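PDB 3HL6: pathogenicity island protein from Staphylococcus aureus subsp. aureus, which is of unknown function but is the ORF9 product of a staphylococcal pathogenicity island, a class of mobile genetic element. Local coordinates for residues Val57-Phe68 against Leu177-Gln185. Sequence-based numbering, arbitrary orientation.
Sequences VYIKDCKVRQSF and LKLVTEFVQ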
ATOM      1  N   VAL B  57      -4.173   1.320 -21.093  1.00 54.55           N
ATOM      2  CA  VAL B  57      -5.553   0.928 -21.316  1.00 56.39           C
ATOM      3  C   VAL B  57      -5.591   0.327 -22.696  1.00 58.15           C
ATOM      4  O   VAL B  57      -4.804   0.673 -23.579  1.00 57.46           O
ATOM      5  CB  VAL B  57      -6.575   2.090 -21.218  1.00 56.32           C
ATOM      6  CG1 VAL B  57      -6.481   2.765 -19.865  1.00 55.40           C
ATOM      7  CG2 VAL B  57      -6.372   3.083 -22.344  1.00 55.60           C
ATOM      8  N   TYR B  58      -6.501  -0.609 -22.876  1.00 60.83           N
ATOM      9  CA  TYR B  58      -6.505  -1.370 -24.086  1.00 63.30           C
ATOM     10  C   TYR B  58      -7.271  -0.574 -25.151  1.00 64.32           C
ATOM     11  O   TYR B  58      -8.372  -0.109 -24.905  1.00 64.25           O
ATOM     12  CB  TYR B  58      -7.089  -2.732 -23.775  1.00 63.78           C
ATOM     13  CG  TYR B  58      -7.791  -3.388 -24.914  1.00 66.24           C
ATOM     14  CD1 TYR B  58      -7.102  -4.233 -25.778  1.00 68.22           C
ATOM     15  CD2 TYR B  58      -9.147  -3.181 -25.116  1.00 67.56           C
ATOM     16  CE1 TYR B  58      -7.746  -4.846 -26.826  1.00 70.01           C
ATOM     17  CE2 TYR B  58      -9.795  -3.789 -26.148  1.00 70.82           C
ATOM     18  CZ  TYR B  58      -9.092  -4.619 -27.001  1.00 70.59           C
ATOM     19  OH  TYR B  58      -9.753  -5.215 -28.034  1.00 72.96           O
ATOM     20  N   ILE B  59      -6.640  -0.348 -26.297  1.00 66.36           N
ATOM     21  CA  ILE B  59      -7.306   0.293 -27.431  1.00 68.61           C
ATOM     22  C   ILE B  59      -7.423  -0.669 -28.619  1.00 70.63           C
ATOM     23  O   ILE B  59      -6.417  -1.217 -29.106  1.00 70.74           O
ATOM     24  CB  ILE B  59      -6.572   1.568 -27.924  1.00 68.50           C
ATOM     25  CG1 ILE B  59      -5.868   2.313 -26.772  1.00 67.73           C
ATOM     26  CG2 ILE B  59      -7.517   2.450 -28.764  1.00 67.56           C
ATOM     27  CD1 ILE B  59      -6.733   3.259 -25.998  1.00 66.04           C
ATOM     28  N   LYS B  60      -8.666  -0.864 -29.082  1.00 72.96           N
ATOM     29  CA  LYS B  60      -8.980  -1.916 -30.062  1.00 75.54           C
ATOM     30  C   LYS B  60      -8.450  -1.582 -31.460  1.00 76.49           C
ATOM     31  O   LYS B  60      -7.704  -2.375 -32.061  1.00 76.69           O
ATOM     32  CB  LYS B  60     -10.495  -2.151 -30.118  1.00 75.72           C
ATOM     33  CG  LYS B  60     -11.298  -0.854 -30.249  1.00 77.46           C
ATOM     34  CD  LYS B  60     -11.141   0.021 -28.961  1.00 80.09           C
ATOM     35  CE  LYS B  60     -11.464   1.492 -29.302  1.00 79.39           C
ATOM     36  NZ  LYS B  60     -10.703   1.926 -30.524  1.00 80.03           N
ATOM     37  N   ASP B  61      -8.840  -0.399 -31.960  1.00 77.88           N
ATOM     38  CA  ASP B  61      -8.410   0.086 -33.278  1.00 79.10           C
ATOM     39  C   ASP B  61      -6.896   0.166 -33.374  1.00 79.27           C
ATOM     40  O   ASP B  61      -6.314  -0.063 -34.442  1.00 79.57           O
ATOM     41  CB  ASP B  61      -8.997   1.481 -33.551  1.00 79.78           C
ATOM     42  CG  ASP B  61     -10.534   1.468 -33.605  1.00 81.95           C
ATOM     43  OD1 ASP B  61     -11.124   0.370 -33.802  1.00 83.62           O
ATOM     44  OD2 ASP B  61     -11.151   2.552 -33.442  1.00 84.12           O
ATOM     45  N   CYS B  62      -6.269   0.489 -32.241  1.00 78.99           N
ATOM     46  CA  CYS B  62      -4.963   1.127 -32.233  1.00 78.65           C
ATOM     47  C   CYS B  62      -3.875   0.153 -31.818  1.00 77.70           C
ATOM     48  O   CYS B  62      -3.990  -0.506 -30.784  1.00 78.13           O
ATOM     49  CB  CYS B  62      -5.000   2.317 -31.266  1.00 78.79           C
ATOM     50  SG  CYS B  62      -3.403   3.124 -30.999  1.00 82.37           S
ATOM     51  N   LYS B  63      -2.818   0.074 -32.625  1.00 76.56           N
ATOM     52  CA  LYS B  63      -1.590  -0.630 -32.254  1.00 75.62           C
ATOM     53  C   LYS B  63      -0.838   0.134 -31.157  1.00 74.89           C
ATOM     54  O   LYS B  63      -0.531   1.318 -31.319  1.00 74.71           O
ATOM     55  CB  LYS B  63      -0.681  -0.791 -33.481  1.00 75.69           C
ATOM     56  CG  LYS B  63       0.116  -2.088 -33.508  1.00 76.33           C
ATOM     57  CD  LYS B  63       1.192  -2.055 -34.600  1.00 77.21           C
ATOM     58  CE  LYS B  63       2.422  -2.913 -34.122  1.00 76.69           C
ATOM     59  NZ  LYS B  63       3.514  -2.862 -35.159  1.00 76.28           N
ATOM     60  N   VAL B  64      -0.547  -0.538 -30.044  1.00 73.68           N
ATOM     61  CA  VAL B  64       0.169   0.097 -28.940  1.00 72.26           C
ATOM     62  C   VAL B  64       1.655  -0.154 -29.061  1.00 71.18           C
ATOM     63  O   VAL B  64       2.089  -1.295 -29.031  1.00 71.37           O
ATOM     64  CB  VAL B  64      -0.307  -0.433 -27.581  1.00 72.63           C
ATOM     65  CG1 VAL B  64      -1.743   0.059 -27.281  1.00 72.10           C
ATOM     66  CG2 VAL B  64      -0.195  -1.976 -27.545  1.00 72.39           C
ATOM     67  N   ARG B  65       2.430   0.918 -29.198  1.00 70.07           N
ATOM     68  CA  ARG B  65       3.891   0.836 -29.265  1.00 68.87           C
ATOM     69  C   ARG B  65       4.524   1.459 -28.034  1.00 67.24           C
ATOM     70  O   ARG B  65       5.745   1.611 -27.947  1.00 67.39           O
ATOM     71  CB  ARG B  65       4.424   1.531 -30.527  1.00 69.52           C
ATOM     72  CG  ARG B  65       5.895   1.161 -30.876  1.00 72.21           C
ATOM     73  CD  ARG B  65       6.232  -0.323 -30.542  1.00 75.64           C
ATOM     74  NE  ARG B  65       7.512  -0.481 -29.844  1.00 77.79           N
ATOM     75  CZ  ARG B  65       8.677  -0.707 -30.458  1.00 79.21           C
ATOM     76  NH1 ARG B  65       8.724  -0.807 -31.791  1.00 79.35           N
ATOM     77  NH2 ARG B  65       9.797  -0.833 -29.744  1.00 77.16           N
ATOM     78  N   GLN B  66       3.679   1.807 -27.075  1.00 65.32           N
ATOM     79  CA  GLN B  66       4.080   2.648 -25.958  1.00 63.33           C
ATOM     80  C   GLN B  66       3.221   2.313 -24.730  1.00 61.77           C
ATOM     81  O   GLN B  66       2.013   2.521 -24.731  1.00 61.91           O
ATOM     82  CB  GLN B  66       3.934   4.113 -26.355  1.00 63.16           C
ATOM     83  CG  GLN B  66       4.258   5.101 -25.271  1.00 64.66           C
ATOM     84  CD  GLN B  66       5.742   5.207 -24.992  1.00 65.26           C
ATOM     85  OE1 GLN B  66       6.322   4.343 -24.335  1.00 65.73           O
ATOM     86  NE2 GLN B  66       6.359   6.276 -25.474  1.00 64.80           N
ATOM     87  N   SER B  67       3.842   1.762 -23.698  1.00 59.68           N
ATOM     88  CA  SER B  67       3.184   1.618 -22.399  1.00 58.12           C
ATOM     89  C   SER B  67       3.694   2.638 -21.364  1.00 56.45           C
ATOM     90  O   SER B  67       4.542   3.459 -21.679  1.00 55.90           O
ATOM     91  CB  SER B  67       3.374   0.203 -21.875  1.00 57.87           C
ATOM     92  OG  SER B  67       2.124  -0.433 -21.794  1.00 59.73           O
ATOM     93  N   PHE B  68       3.175   2.574 -20.139  1.00 54.43           N
ATOM     94  CA  PHE B  68       3.494   3.570 -19.122  1.00 52.26           C
ATOM     95  C   PHE B  68       3.886   2.918 -17.818  1.00 51.34           C
ATOM     96  O   PHE B  68       3.193   2.040 -17.327  1.00 51.28           O
ATOM     97  CB  PHE B  68       2.321   4.533 -18.935  1.00 52.34           C
ATOM     98  CG  PHE B  68       1.805   5.065 -20.228  1.00 51.45           C
ATOM     99  CD1 PHE B  68       2.357   6.217 -20.774  1.00 48.91           C
ATOM    100  CD2 PHE B  68       0.830   4.351 -20.953  1.00 49.92           C
ATOM    101  CE1 PHE B  68       1.920   6.676 -21.997  1.00 51.65           C
ATOM    102  CE2 PHE B  68       0.371   4.802 -22.164  1.00 47.32           C
ATOM    103  CZ  PHE B  68       0.905   5.959 -22.702  1.00 50.55           C
ATOM    104  N   LEU B 177      -8.605   8.990 -20.168  1.00 49.59           N
ATOM    105  CA  LEU B 177      -7.328   8.281 -20.158  1.00 49.35           C
ATOM    106  C   LEU B 177      -7.077   7.535 -21.483  1.00 50.43           C
ATOM    107  O   LEU B 177      -5.934   7.431 -21.958  1.00 50.43           O
ATOM    108  CB  LEU B 177      -7.241   7.345 -18.957  1.00 48.31           C
ATOM    109  CG  LEU B 177      -5.875   6.667 -18.809  1.00 47.21           C
ATOM    110  CD1 LEU B 177      -4.715   7.711 -18.616  1.00 45.99           C
ATOM    111  CD2 LEU B 177      -5.911   5.649 -17.695  1.00 43.57           C
ATOM    112  N   LYS B 178      -8.156   7.044 -22.084  1.00 51.08           N
ATOM    113  CA  LYS B 178      -8.062   6.332 -23.334  1.00 52.32           C
ATOM    114  C   LYS B 178      -7.639   7.246 -24.492  1.00 52.67           C
ATOM    115  O   LYS B 178      -6.778   6.855 -25.291  1.00 52.18           O
ATOM    116  CB  LYS B 178      -9.398   5.620 -23.616  1.00 53.35           C
ATOM    117  CG  LYS B 178      -9.528   5.003 -24.968  1.00 54.94           C
ATOM    118  CD  LYS B 178     -10.470   3.805 -24.914  1.00 60.10           C
ATOM    119  CE  LYS B 178     -10.858   3.371 -26.342  1.00 61.93           C
ATOM    120  NZ  LYS B 178     -11.533   2.040 -26.420  1.00 64.88           N
ATOM    121  N   LEU B 179      -8.203   8.455 -24.571  1.00 52.94           N
ATOM    122  CA  LEU B 179      -7.868   9.385 -25.669  1.00 54.42           C
ATOM    123  C   LEU B 179      -6.432   9.920 -25.586  1.00 55.46           C
ATOM    124  O   LEU B 179      -5.751  10.171 -26.591  1.00 55.50           O
ATOM    125  CB  LEU B 179      -8.812  10.587 -25.693  1.00 54.48           C
ATOM    126  CG  LEU B 179     -10.331  10.426 -25.690  1.00 55.20           C
ATOM    127  CD1 LEU B 179     -11.009  11.645 -25.037  1.00 53.31           C
ATOM    128  CD2 LEU B 179     -10.833  10.214 -27.112  1.00 55.03           C
ATOM    129  N   VAL B 180      -5.987  10.126 -24.366  1.00 56.47           N
ATOM    130  CA  VAL B 180      -4.640  10.575 -24.151  1.00 57.60           C
ATOM    131  C   VAL B 180      -3.689   9.428 -24.457  1.00 57.98           C
ATOM    132  O   VAL B 180      -2.663   9.629 -25.098  1.00 57.63           O
ATOM    133  CB  VAL B 180      -4.491  11.088 -22.714  1.00 57.61           C
ATOM    134  CG1 VAL B 180      -3.097  11.304 -22.412  1.00 58.71           C
ATOM    135  CG2 VAL B 180      -5.274  12.451 -22.566  1.00 58.87           C
ATOM    136  N   THR B 181      -4.025   8.212 -24.030  1.00 58.68           N
ATOM    137  CA  THR B 181      -3.088   7.128 -24.271  1.00 60.27           C
ATOM    138  C   THR B 181      -3.073   6.729 -25.748  1.00 60.62           C
ATOM    139  O   THR B 181      -2.057   6.276 -26.263  1.00 60.62           O
ATOM    140  CB  THR B 181      -3.288   5.897 -23.335  1.00 60.05           C
ATOM    141  OG1 THR B 181      -4.576   5.352 -23.524  1.00 63.53           O
ATOM    142  CG2 THR B 181      -3.243   6.311 -21.910  1.00 60.61           C
ATOM    143  N   GLU B 182      -4.182   6.940 -26.438  1.00 61.35           N
ATOM    144  CA  GLU B 182      -4.209   6.711 -27.876  1.00 62.36           C
ATOM    145  C   GLU B 182      -3.354   7.711 -28.643  1.00 62.53           C
ATOM    146  O   GLU B 182      -2.488   7.339 -29.446  1.00 62.33           O
ATOM    147  CB  GLU B 182      -5.641   6.747 -28.414  1.00 62.39           C
ATOM    148  CG  GLU B 182      -5.706   6.386 -29.880  1.00 64.61           C
ATOM    149  CD  GLU B 182      -7.126   6.406 -30.442  1.00 69.31           C
ATOM    150  OE1 GLU B 182      -8.090   6.714 -29.693  1.00 69.17           O
ATOM    151  OE2 GLU B 182      -7.268   6.118 -31.655  1.00 71.21           O
ATOM    152  N   PHE B 183      -3.622   8.986 -28.397  1.00 63.00           N
ATOM    153  CA  PHE B 183      -2.933  10.070 -29.065  1.00 63.61           C
ATOM    154  C   PHE B 183      -1.430   9.884 -29.103  1.00 64.81           C
ATOM    155  O   PHE B 183      -0.766  10.277 -30.057  1.00 64.88           O
ATOM    156  CB  PHE B 183      -3.269  11.365 -28.355  1.00 62.86           C
ATOM    157  CG  PHE B 183      -2.566  12.569 -28.904  1.00 62.57           C
ATOM    158  CD1 PHE B 183      -1.560  13.201 -28.165  1.00 60.98           C
ATOM    159  CD2 PHE B 183      -2.937  13.111 -30.126  1.00 61.28           C
ATOM    160  CE1 PHE B 183      -0.931  14.337 -28.648  1.00 60.74           C
ATOM    161  CE2 PHE B 183      -2.299  14.252 -30.619  1.00 62.52           C
ATOM    162  CZ  PHE B 183      -1.295  14.867 -29.877  1.00 60.28           C
ATOM    163  N   VAL B 184      -0.881   9.282 -28.063  1.00 66.42           N
ATOM    164  CA  VAL B 184       0.559   9.170 -27.968  1.00 68.00           C
ATOM    165  C   VAL B 184       1.174   7.946 -28.663  1.00 69.51           C
ATOM    166  O   VAL B 184       2.358   7.963 -29.004  1.00 69.40           O
ATOM    167  CB  VAL B 184       1.014   9.272 -26.504  1.00 67.73           C
ATOM    168  CG1 VAL B 184       2.440   8.817 -26.374  1.00 67.39           C
ATOM    169  CG2 VAL B 184       0.859  10.703 -26.029  1.00 66.84           C
ATOM    170  N   GLN B 185       0.388   6.895 -28.870  1.00 71.80           N
ATOM    171  CA  GLN B 185       0.767   5.847 -29.814  1.00 74.56           C
ATOM    172  C   GLN B 185       0.857   6.474 -31.199  1.00 77.06           C
ATOM    173  O   GLN B 185      -0.166   6.783 -31.810  1.00 78.12           O
ATOM    174  CB  GLN B 185      -0.264   4.717 -29.833  1.00 73.94           C
ATOM    175  CG  GLN B 185      -0.717   4.226 -28.463  1.00 73.12           C
ATOM    176  CD  GLN B 185       0.442   3.818 -27.584  1.00 72.09           C
ATOM    177  OE1 GLN B 185       1.392   3.195 -28.053  1.00 70.33           O
ATOM    178  NE2 GLN B 185       0.374   4.173 -26.300  1.00 70.64           N
TER
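Gln185 reaches with its side-chain amide into the loop 57-68, using both ends of the group on backbone atoms: Arg65 N donates to Gln185 OE1 at 2.8 Å, and Gln185 NE2 donates to Gln66 O, also at 2.8 Å. This loop is the β-hairpin connection between antiparallel strands 52-57 and 68-71, at one border of the five-stranded mixed sheet, and it lies against the C-terminal part of helix 171-184. The second bond meets a lone pair in the carbonyl plane of Gln66, whereas Arg65 N sits tilted from the plane of the Gln185 carbonyl. NE2 also donates back to Thr181 O in its own helix (3.2 Å); with three bonds, two of them to the loop, the buried amide is fixed in rotation. A bend at chi2 (-54°) turns the amide toward the loop backbone at Gln66, while Cys62 SG packs on Gln185 CB at 3.7 Å.

Toward Leu177 the packing is mainly apolar. The two methyls of Val57 divide between helix residues: CG1 rests against Leu177 CD2 (3.7 Å) and CG2 lies over Lys178 CA and beside Thr181. The extended Lys178 chain passes Ile59, whose CD1 lies 3.5 Å from Lys178 CG. Toward solvent, the Lys178 ammonium comes near that of Lys60, whose salt bridge with neighbouring Asp61 probably eases the repulsion. Helix 152-163 also meets this contact: its Tyr160 stacks on Phe68, and the Tyr160 hydroxyl hydrogen-bonds Val57 N. Beside that stack, Phe68 CE2 approaches the methyl CG2 of Thr181 obliquely, at 3.9 Å.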